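Local coordinates for glutathione S-transferase family protein (Populus trichocarpa, PDB 5F06), which probably catalyses the transfer of glutathione onto electrophilic compounds with release of a halide ion, as a Phi-class glutathione transferase of cytoplasmic detoxification, at residues C12-L17 against K205-G210; L56-L61 against A74-G79; L164-H169 against K192-D197. All blocks are in the same frame, centred on the assembly; numbering follows the deposited sequence. Where two conformers were deposited one is given.

Interaction 1: residues C12-L17 against K205-G210; sequences CTSRVL and KKVAEG. With GSH (glutathione), chain C.
Val207 carries this contact for its whole segment: it is the one side chain of 205-210 that reaches 12-17, and it sits between Ser14 and Leu17, one turn apart on the first helix, with one methyl on each. The backbones come close, with Ser14 CA and Val207 CA 6.4 Å apart. Val207 CG1, anti to its own nitrogen (chi1 -179°), meets both Ser14 CB and Ser14 OG at 3.6 Å, while Val207 CG2 lies over Leu17 CB at 3.9 Å and equally near the carbonyl carbon of that residue. In the conformer given, one of two deposited, the serine hydroxyl makes its hydrogen bond to Ser10 O. Leu17 meets the valine through CB; its side chain also touches Leu4 and Phe27. Thr18 and His21 on the next turn extend the valine's seat.

A different side of helix 11-22 faces the glutathione site. Cys12, a residue to which glutathione can attach covalently, faces the ligand's sulfur, although their modelled separation is too short to interpret. Arg15 points away from Val207 and bends at chi3 to -64°; NH1 bonds Ser66 OG, which also holds glutathione, and stays 4.0 Å from O11 of the ligand, while NE bonds His168 O. One helix therefore shows an apolar flank to the last helix of the chain and a polar one to the pocket, as in the thioredoxin-like N-terminal domain of a glutathione transferase, where the helix after the first strand opens with the glutathione-binding Thr11 and Cys12.

Interaction 2: residues L56-L61 against A74-G79; sequences LEEDDL and AEKFKG
Glu58 and Lys76 form a salt bridge that ties a beta hairpin to the end of the helix 66-76 in the thioredoxin-like domain. The hairpin reverses through a type II' turn from Glu58 to Leu61, whose main chains satisfy each other in both directions: Glu58 N to Leu61 O at 2.8 Å and Leu61 N to Glu58 O at 2.9 Å. From that turn the glutamate reaches toward the helix, CG anti to the backbone N (chi1 -175°), and meets an extended lysine coming from the opposite direction. Lys76 NZ gives a hydrogen bond to Glu58 OE2 at 2.7 Å, arriving 36° above the carboxylate plane; Glu58 OE1 lies farther off, at 3.3 Å from Lys76 NZ. Tyr72 OH joins them, hydrogen-bonded to both Glu58 OE1 and Lys76 NZ. With an alanine in place of Glu58, the Lys76 ammonium would probably be left without its carboxylate mate, and Tyr72 OH would lose its bond to the glutamate. Nearby, Glu57 OE1 is satisfied by Tyr5 OH, and Phe77 O by Lys23 NZ. The second subunit packs here too, with its Leu90 against Lys76. Phe77, the first residue to leave the helix, folds its ring under the lysine, so that Lys76 CG sits 3.9 Å above the ring plane, over its centre.

Interaction 3: residues L164-H169 against K192-D197; sequences LADLHH and KAWWED
Trp194 meets two side chains with the rim of its indole. Its NE1 donates to Asp166 OD1 at 3.0 Å, a fairly straight bond (158°) that lands on the anti side of the carboxylate, tilted 29° out of its plane. At the far end of the indole, on its six-membered ring, Trp194 CH2 comes to 4.0 Å from His169 CG, and the pair makes a T-shaped stack with the tryptophan edge toward the imidazole face, that ring's centroid 5.6 Å from the His169 ring's and the planes at 80°.

Both partners are held from behind. His169 has CG beside its backbone N, which turns the ring back along its own segment, where ND1 bonds Ala165 O at 2.7 Å; NE2 bonds Tyr147 OH. Asp166 OD1 takes a second bond from Leu157 N, and OD2 accepts from Ser163 N, as in the Ser-x-x-Asp sequence that opens this helix in glutathione transferases. Three N-H groups thus grip one buried carboxylate.

Nearby Trp195 leans on Leu170, Thr173 and Tyr174 of helix 170-176, while Ala165, His168 and His169 pack on the long helix 90-120. The contact joins helix 189-198 to the core of the all-helical C-terminal domain.

From the N terminus, the chain enters interaction 1 at helix 11-22 and closes that loop only near its other end, at helix 202-210, after 187 intervening residues. Interactions 2 and 3 are nested within it, in series and without crossing. Interaction 2 closes a short loop inside the thioredoxin-like domain, hairpin to helix; interaction 3 closes one nearly twice as long inside the helical domain. Interaction 1 bridges the two domains, and it touches interaction 3 directly, with Leu167 CD2 packed against Arg15 O; helix 189-198 is followed, after a short connection, by helix 202-210. Interaction 2 stands apart, its centre about 18 Å from that of interaction 1 and about 24 Å from that of interaction 3.

Interaction 1: residues C12-L17 against K205-G210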
loop_
_atom_site.group_PDB
_atom_site.type_symbol
_atom_site.label_atom_id
_atom_site.label_comp_id
_atom_site.label_asym_id
_atom_site.label_seq_id
_atom_site.Cartn_x
_atom_site.Cartn_y
_atom_site.Cartn_z
ATOM N N CYS A 12 -6.597 1.388 -12.829
ATOM C CA CYS A 12 -6.329 0.206 -12.028
ATOM C C CYS A 12 -6.086 -1.028 -12.900
ATOM O O CYS A 12 -5.221 -1.846 -12.593
ATOM C CB CYS A 12 -7.492 -0.028 -11.068
ATOM S SG CYS A 12 -7.883 1.428 -10.065
ATOM N N THR A 13 -6.837 -1.160 -13.990
ATOM C CA THR A 13 -6.600 -2.252 -14.932
ATOM C C THR A 13 -5.298 -2.024 -15.685
ATOM O O THR A 13 -4.515 -2.959 -15.882
ATOM C CB THR A 13 -7.742 -2.404 -15.952
ATOM O OG1 THR A 13 -8.991 -2.516 -15.263
ATOM C CG2 THR A 13 -7.534 -3.647 -16.817
ATOM N N SER A 14 -5.064 -0.782 -16.102
ATOM C CA SER A 14 -3.872 -0.447 -16.876
ATOM C C SER A 14 -2.593 -0.740 -16.104
ATOM O O SER A 14 -1.571 -1.074 -16.698
ATOM C CB SER A 14 -3.896 1.024 -17.293
ATOM O OG SER A 14 -4.890 1.262 -18.273
ATOM N N ARG A 15 -2.648 -0.609 -14.783
ATOM C CA ARG A 15 -1.485 -0.899 -13.952
ATOM C C ARG A 15 -1.074 -2.362 -14.121
ATOM O O ARG A 15 0.115 -2.675 -14.205
ATOM C CB ARG A 15 -1.775 -0.587 -12.480
ATOM C CG ARG A 15 -0.538 -0.615 -11.601
ATOM C CD ARG A 15 -0.792 -0.090 -10.192
ATOM N NE ARG A 15 -1.156 1.328 -10.182
ATOM C CZ ARG A 15 -2.372 1.808 -9.924
ATOM N NH1 ARG A 15 -3.386 1.000 -9.629
ATOM N NH2 ARG A 15 -2.574 3.117 -9.951
ATOM N N VAL A 16 -2.057 -3.255 -14.191
ATOM C CA VAL A 16 -1.771 -4.671 -14.405
ATOM C C VAL A 16 -1.350 -4.923 -15.852
ATOM O O VAL A 16 -0.379 -5.644 -16.112
ATOM C CB VAL A 16 -2.992 -5.553 -14.063
ATOM C CG1 VAL A 16 -2.671 -7.029 -14.279
ATOM C CG2 VAL A 16 -3.438 -5.318 -12.633
ATOM N N LEU A 17 -2.074 -4.324 -16.795
ATOM C CA LEU A 17 -1.801 -4.555 -18.206
ATOM C C LEU A 17 -0.346 -4.265 -18.558
ATOM O O LEU A 17 0.292 -5.048 -19.258
ATOM C CB LEU A 17 -2.728 -3.709 -19.076
ATOM C CG LEU A 17 -4.182 -4.183 -19.134
ATOM C CD1 LEU A 17 -5.030 -3.178 -19.872
ATOM C CD2 LEU A 17 -4.282 -5.549 -19.802
ATOM N N LYS A 205 3.260 1.903 -23.848
ATOM C CA LYS A 205 2.727 2.567 -25.029
ATOM C C LYS A 205 1.535 1.792 -25.577
ATOM O O LYS A 205 0.584 2.385 -26.078
ATOM C CB LYS A 205 3.805 2.728 -26.106
ATOM C CG LYS A 205 4.794 3.857 -25.819
ATOM C CD LYS A 205 5.285 4.547 -27.092
ATOM C CE LYS A 205 6.652 4.040 -27.539
ATOM N NZ LYS A 205 6.694 2.568 -27.755
ATOM N N LYS A 206 1.581 0.469 -25.465
ATOM C CA LYS A 206 0.475 -0.364 -25.917
ATOM C C LYS A 206 -0.742 -0.162 -25.015
ATOM O O LYS A 206 -1.882 -0.215 -25.471
ATOM C CB LYS A 206 0.883 -1.838 -25.938
ATOM C CG LYS A 206 -0.141 -2.742 -26.605
ATOM C CD LYS A 206 0.311 -4.194 -26.627
ATOM C CE LYS A 206 -0.705 -5.074 -27.340
ATOM N NZ LYS A 206 -0.314 -6.510 -27.328
ATOM N N VAL A 207 -0.486 0.080 -23.735
ATOM C CA VAL A 207 -1.546 0.270 -22.752
ATOM C C VAL A 207 -2.107 1.689 -22.828
ATOM O O VAL A 207 -3.298 1.906 -22.594
ATOM C CB VAL A 207 -1.027 -0.012 -21.319
ATOM C CG1 VAL A 207 -2.135 0.159 -20.288
ATOM C CG2 VAL A 207 -0.448 -1.413 -21.236
ATOM N N ALA A 208 -1.244 2.644 -23.159
ATOM C CA ALA A 208 -1.629 4.050 -23.233
ATOM C C ALA A 208 -2.732 4.273 -24.260
ATOM O O ALA A 208 -3.582 5.142 -24.082
ATOM C CB ALA A 208 -0.418 4.911 -23.567
ATOM N N GLU A 209 -2.712 3.483 -25.330
ATOM C CA GLU A 209 -3.722 3.581 -26.379
ATOM C C GLU A 209 -5.117 3.391 -25.798
ATOM O O GLU A 209 -6.049 4.127 -26.127
ATOM C CB GLU A 209 -3.479 2.536 -27.473
ATOM C CG GLU A 209 -2.076 2.534 -28.057
ATOM C CD GLU A 209 -1.897 1.485 -29.146
ATOM O OE1 GLU A 209 -0.789 0.916 -29.250
ATOM O OE2 GLU A 209 -2.862 1.230 -29.895
ATOM N N GLY A 210 -5.248 2.396 -24.926
ATOM C CA GLY A 210 -6.533 2.046 -24.354
ATOM C C GLY A 210 -7.039 3.074 -23.363
ATOM O O GLY A 210 -8.224 3.100 -23.038
HETATM N N1 GSH C . -7.051 -0.317 -4.523
HETATM C CA1 GSH C . -7.752 -0.765 -5.681
HETATM C C1 GSH C . -6.770 -1.336 -6.682
HETATM O O11 GSH C . -5.630 -0.821 -6.808
HETATM O O12 GSH C . -7.094 -2.320 -7.392
HETATM C CB1 GSH C . -8.523 0.386 -6.300
HETATM C CG1 GSH C . -9.469 -0.168 -7.355
HETATM C CD1 GSH C . -10.231 0.941 -8.070
HETATM O OE1 GSH C . -10.163 2.098 -7.682
HETATM N N2 GSH C . -11.019 0.594 -9.214
HETATM C CA2 GSH C . -11.761 1.575 -9.943
HETATM C C2 GSH C . -13.221 1.138 -10.033
HETATM O O2 GSH C . -13.501 -0.044 -10.031
HETATM C CB2 GSH C . -11.225 1.663 -11.355
HETATM S SG2 GSH C . -9.639 2.469 -11.396
HETATM N N3 GSH C . -14.269 2.121 -10.132
HETATM C CA3 GSH C . -15.654 1.698 -10.234
HETATM C C3 GSH C . -16.433 2.068 -8.974
HETATM O O31 GSH C . -17.688 2.194 -9.029
HETATM O O32 GSH C . -15.830 2.249 -7.885
#

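Interaction 2: residues L56-L61 against A74-G79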
loop_
_atom_site.group_PDB
_atom_site.type_symbol
_atom_site.label_atom_id
_atom_site.label_comp_id
_atom_site.label_asym_id
_atom_site.label_seq_id
_atom_site.Cartn_x
_atom_site.Cartn_y
_atom_site.Cartn_z
ATOM N N LEU A 56 -8.307 -10.906 -10.968
ATOM C CA LEU A 56 -7.587 -11.896 -11.756
ATOM C C LEU A 56 -8.056 -13.301 -11.402
ATOM O O LEU A 56 -8.099 -13.662 -10.229
ATOM C CB LEU A 56 -6.079 -11.787 -11.524
ATOM C CG LEU A 56 -5.201 -12.727 -12.358
ATOM C CD1 LEU A 56 -5.032 -12.196 -13.765
ATOM C CD2 LEU A 56 -3.849 -12.929 -11.707
ATOM N N GLU A 57 -8.421 -14.076 -12.419
ATOM C CA GLU A 57 -8.639 -15.510 -12.259
ATOM C C GLU A 57 -7.524 -16.255 -12.976
ATOM O O GLU A 57 -7.311 -16.076 -14.176
ATOM C CB GLU A 57 -10.008 -15.948 -12.807
ATOM C CG GLU A 57 -11.188 -15.647 -11.883
ATOM C CD GLU A 57 -12.507 -16.191 -12.414
ATOM O OE1 GLU A 57 -12.612 -16.382 -13.649
ATOM O OE2 GLU A 57 -13.434 -16.434 -11.601
ATOM N N GLU A 58 -6.798 -17.069 -12.220
ATOM C CA GLU A 58 -5.794 -17.960 -12.780
ATOM C C GLU A 58 -6.094 -19.362 -12.286
ATOM O O GLU A 58 -5.737 -19.721 -11.162
ATOM C CB GLU A 58 -4.386 -17.531 -12.371
ATOM C CG GLU A 58 -3.285 -18.343 -13.028
ATOM C CD GLU A 58 -1.974 -18.269 -12.277
ATOM O OE1 GLU A 58 -1.995 -18.303 -11.030
ATOM O OE2 GLU A 58 -0.912 -18.183 -12.935
ATOM N N ASP A 59 -6.766 -20.140 -13.129
ATOM C CA ASP A 59 -7.281 -21.444 -12.740
ATOM C C ASP A 59 -8.141 -21.302 -11.477
ATOM O O ASP A 59 -9.129 -20.569 -11.489
ATOM C CB ASP A 59 -6.127 -22.427 -12.544
ATOM C CG ASP A 59 -5.258 -22.549 -13.784
ATOM O OD1 ASP A 59 -5.815 -22.723 -14.892
ATOM O OD2 ASP A 59 -4.021 -22.452 -13.656
ATOM N N ASP A 60 -7.768 -21.979 -10.393
ATOM C CA ASP A 60 -8.567 -21.941 -9.165
ATOM C C ASP A 60 -8.183 -20.787 -8.231
ATOM O O ASP A 60 -8.768 -20.628 -7.156
ATOM C CB ASP A 60 -8.442 -23.274 -8.421
ATOM C CG ASP A 60 -9.024 -24.437 -9.206
ATOM O OD1 ASP A 60 -9.776 -24.186 -10.173
ATOM O OD2 ASP A 60 -8.736 -25.601 -8.856
ATOM N N LEU A 61 -7.207 -19.984 -8.644
ATOM C CA LEU A 61 -6.806 -18.809 -7.875
ATOM C C LEU A 61 -7.550 -17.567 -8.343
ATOM O O LEU A 61 -7.698 -17.341 -9.546
ATOM C CB LEU A 61 -5.299 -18.579 -7.994
ATOM C CG LEU A 61 -4.727 -17.416 -7.178
ATOM C CD1 LEU A 61 -4.896 -17.666 -5.685
ATOM C CD2 LEU A 61 -3.258 -17.190 -7.519
ATOM N N ALA A 74 4.808 -10.541 -11.078
ATOM C CA ALA A 74 6.235 -10.238 -11.076
ATOM C C ALA A 74 7.046 -11.316 -10.356
ATOM O O ALA A 74 8.146 -11.666 -10.783
ATOM C CB ALA A 74 6.482 -8.878 -10.438
ATOM N N GLU A 75 6.496 -11.850 -9.272
ATOM C CA GLU A 75 7.181 -12.877 -8.497
ATOM C C GLU A 75 7.118 -14.240 -9.193
ATOM O O GLU A 75 8.115 -14.959 -9.253
ATOM C CB GLU A 75 6.578 -12.969 -7.091
ATOM C CG GLU A 75 7.074 -14.142 -6.254
ATOM C CD GLU A 75 8.570 -14.097 -6.014
ATOM O OE1 GLU A 75 9.204 -15.173 -5.997
ATOM O OE2 GLU A 75 9.114 -12.985 -5.837
ATOM N N LYS A 76 5.949 -14.586 -9.723
ATOM C CA LYS A 76 5.735 -15.915 -10.280
ATOM C C LYS A 76 6.543 -16.145 -11.553
ATOM O O LYS A 76 7.062 -17.239 -11.776
ATOM C CB LYS A 76 4.250 -16.143 -10.568
ATOM C CG LYS A 76 3.972 -17.473 -11.257
ATOM C CD LYS A 76 2.507 -17.841 -11.208
ATOM C CE LYS A 76 2.235 -19.129 -11.961
ATOM N NZ LYS A 76 0.905 -19.691 -11.598
ATOM N N PHE A 77 6.652 -15.115 -12.383
ATOM C CA PHE A 77 7.339 -15.248 -13.664
ATOM C C PHE A 77 8.723 -14.605 -13.621
ATOM O O PHE A 77 9.144 -13.923 -14.550
ATOM C CB PHE A 77 6.473 -14.653 -14.768
ATOM C CG PHE A 77 5.154 -15.346 -14.903
ATOM C CD1 PHE A 77 5.074 -16.578 -15.529
ATOM C CD2 PHE A 77 4.006 -14.795 -14.366
ATOM C CE1 PHE A 77 3.868 -17.234 -15.643
ATOM C CE2 PHE A 77 2.792 -15.450 -14.479
ATOM C CZ PHE A 77 2.724 -16.672 -15.118
ATOM N N LYS A 78 9.428 -14.861 -12.523
ATOM C CA LYS A 78 10.825 -14.461 -12.371
ATOM C C LYS A 78 11.707 -15.095 -13.447
ATOM O O LYS A 78 11.645 -16.297 -13.684
ATOM C CB LYS A 78 11.336 -14.838 -10.973
ATOM C CG LYS A 78 11.037 -16.270 -10.532
ATOM C CD LYS A 78 11.219 -16.437 -9.019
ATOM C CE LYS A 78 12.683 -16.528 -8.625
ATOM N NZ LYS A 78 12.853 -16.770 -7.159
ATOM N N GLY A 79 12.525 -14.272 -14.098
ATOM C CA GLY A 79 13.440 -14.750 -15.121
ATOM C C GLY A 79 12.864 -14.687 -16.526
ATOM O O GLY A 79 13.551 -14.993 -17.502
#

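Interaction 3: residues L164-H169 against K192-D197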
loop_
_atom_site.group_PDB
_atom_site.type_symbol
_atom_site.label_atom_id
_atom_site.label_comp_id
_atom_site.label_asym_id
_atom_site.label_seq_id
_atom_site.Cartn_x
_atom_site.Cartn_y
_atom_site.Cartn_z
ATOM N N LEU A 164 9.201 -2.293 -10.516
ATOM C CA LEU A 164 7.776 -2.282 -10.207
ATOM C C LEU A 164 7.365 -0.978 -9.523
ATOM O O LEU A 164 6.231 -0.519 -9.676
ATOM C CB LEU A 164 7.422 -3.478 -9.320
ATOM C CG LEU A 164 5.930 -3.718 -9.091
ATOM C CD1 LEU A 164 5.240 -4.154 -10.380
ATOM C CD2 LEU A 164 5.740 -4.754 -7.992
ATOM N N ALA A 165 8.293 -0.385 -8.773
ATOM C CA ALA A 165 8.049 0.885 -8.096
ATOM C C ALA A 165 7.653 1.973 -9.088
ATOM O O ALA A 165 6.646 2.652 -8.898
ATOM C CB ALA A 165 9.281 1.314 -7.303
ATOM N N ASP A 166 8.445 2.139 -10.144
ATOM C CA ASP A 166 8.138 3.131 -11.168
ATOM C C ASP A 166 6.837 2.783 -11.882
ATOM O O ASP A 166 5.974 3.640 -12.078
ATOM C CB ASP A 166 9.277 3.231 -12.180
ATOM C CG ASP A 166 10.633 3.334 -11.521
ATOM O OD1 ASP A 166 11.037 4.458 -11.147
ATOM O OD2 ASP A 166 11.291 2.280 -11.377
ATOM N N LEU A 167 6.712 1.515 -12.264
ATOM C CA LEU A 167 5.565 1.031 -13.024
ATOM C C LEU A 167 4.236 1.414 -12.384
ATOM O O LEU A 167 3.303 1.842 -13.074
ATOM C CB LEU A 167 5.645 -0.492 -13.180
ATOM C CG LEU A 167 4.554 -1.146 -14.038
ATOM C CD1 LEU A 167 5.106 -2.365 -14.756
ATOM C CD2 LEU A 167 3.319 -1.532 -13.218
ATOM N N HIS A 168 4.144 1.264 -11.066
ATOM C CA HIS A 168 2.885 1.519 -10.380
ATOM C C HIS A 168 2.419 2.965 -10.528
ATOM O O HIS A 168 1.239 3.248 -10.340
ATOM C CB HIS A 168 2.997 1.154 -8.897
ATOM C CG HIS A 168 2.944 -0.316 -8.642
ATOM N ND1 HIS A 168 3.171 -0.866 -7.400
ATOM C CD2 HIS A 168 2.684 -1.355 -9.473
ATOM C CE1 HIS A 168 3.058 -2.182 -7.476
ATOM N NE2 HIS A 168 2.763 -2.504 -8.721
ATOM N N HIS A 169 3.335 3.862 -10.888
ATOM C CA HIS A 169 3.022 5.290 -11.043
ATOM C C HIS A 169 2.399 5.644 -12.393
ATOM O O HIS A 169 1.873 6.742 -12.571
ATOM C CB HIS A 169 4.284 6.139 -10.885
ATOM C CG HIS A 169 4.846 6.155 -9.501
ATOM N ND1 HIS A 169 5.582 5.113 -8.983
ATOM C CD2 HIS A 169 4.795 7.098 -8.532
ATOM C CE1 HIS A 169 5.954 5.409 -7.752
ATOM N NE2 HIS A 169 5.492 6.610 -7.454
ATOM N N LYS A 192 10.214 15.235 -14.593
ATOM C CA LYS A 192 9.700 15.330 -15.960
ATOM C C LYS A 192 10.407 14.346 -16.888
ATOM O O LYS A 192 9.766 13.630 -17.657
ATOM C CB LYS A 192 9.861 16.759 -16.493
ATOM C CG LYS A 192 9.403 16.957 -17.935
ATOM C CD LYS A 192 9.486 18.430 -18.330
ATOM C CE LYS A 192 8.976 18.673 -19.740
ATOM N NZ LYS A 192 9.898 18.123 -20.777
ATOM N N ALA A 193 11.732 14.318 -16.818
ATOM C CA ALA A 193 12.515 13.432 -17.672
ATOM C C ALA A 193 12.238 11.967 -17.327
ATOM O O ALA A 193 12.122 11.121 -18.216
ATOM C CB ALA A 193 13.990 13.745 -17.537
ATOM N N TRP A 194 12.128 11.680 -16.032
ATOM C CA TRP A 194 11.773 10.341 -15.552
ATOM C C TRP A 194 10.424 9.903 -16.116
ATOM O O TRP A 194 10.287 8.796 -16.633
ATOM C CB TRP A 194 11.758 10.335 -14.022
ATOM C CG TRP A 194 11.088 9.166 -13.361
ATOM C CD1 TRP A 194 11.581 7.894 -13.225
ATOM C CD2 TRP A 194 9.816 9.171 -12.703
ATOM N NE1 TRP A 194 10.682 7.111 -12.536
ATOM C CE2 TRP A 194 9.595 7.871 -12.204
ATOM C CE3 TRP A 194 8.838 10.148 -12.493
ATOM C CZ2 TRP A 194 8.438 7.527 -11.512
ATOM C CZ3 TRP A 194 7.691 9.803 -11.808
ATOM C CH2 TRP A 194 7.500 8.505 -11.325
ATOM N N TRP A 195 9.434 10.785 -16.040
ATOM C CA TRP A 195 8.110 10.484 -16.571
ATOM C C TRP A 195 8.148 10.204 -18.073
ATOM O O TRP A 195 7.558 9.234 -18.550
ATOM C CB TRP A 195 7.147 11.637 -16.299
ATOM C CG TRP A 195 5.898 11.511 -17.097
ATOM C CD1 TRP A 195 5.493 12.320 -18.119
ATOM C CD2 TRP A 195 4.901 10.496 -16.966
ATOM N NE1 TRP A 195 4.296 11.873 -18.627
ATOM C CE2 TRP A 195 3.911 10.756 -17.934
ATOM C CE3 TRP A 195 4.746 9.393 -16.119
ATOM C CZ2 TRP A 195 2.778 9.955 -18.078
ATOM C CZ3 TRP A 195 3.619 8.599 -16.263
ATOM C CH2 TRP A 195 2.651 8.885 -17.235
ATOM N N GLU A 196 8.840 11.068 -18.807
ATOM C CA GLU A 196 8.950 10.939 -20.255
ATOM C C GLU A 196 9.647 9.635 -20.619
ATOM O O GLU A 196 9.356 9.030 -21.651
ATOM C CB GLU A 196 9.691 12.151 -20.832
ATOM C CG GLU A 196 8.865 13.433 -20.753
ATOM C CD GLU A 196 9.673 14.701 -20.946
ATOM O OE1 GLU A 196 10.924 14.648 -20.932
ATOM O OE2 GLU A 196 9.041 15.764 -21.111
ATOM N N ASP A 197 10.555 9.202 -19.751
ATOM C CA ASP A 197 11.252 7.930 -19.910
ATOM C C ASP A 197 10.295 6.747 -19.730
ATOM O O ASP A 197 10.070 5.980 -20.664
ATOM C CB ASP A 197 12.411 7.843 -18.905
ATOM C CG ASP A 197 13.224 6.558 -19.027
ATOM O OD1 ASP A 197 12.829 5.639 -19.778
ATOM O OD2 ASP A 197 14.269 6.463 -18.347
#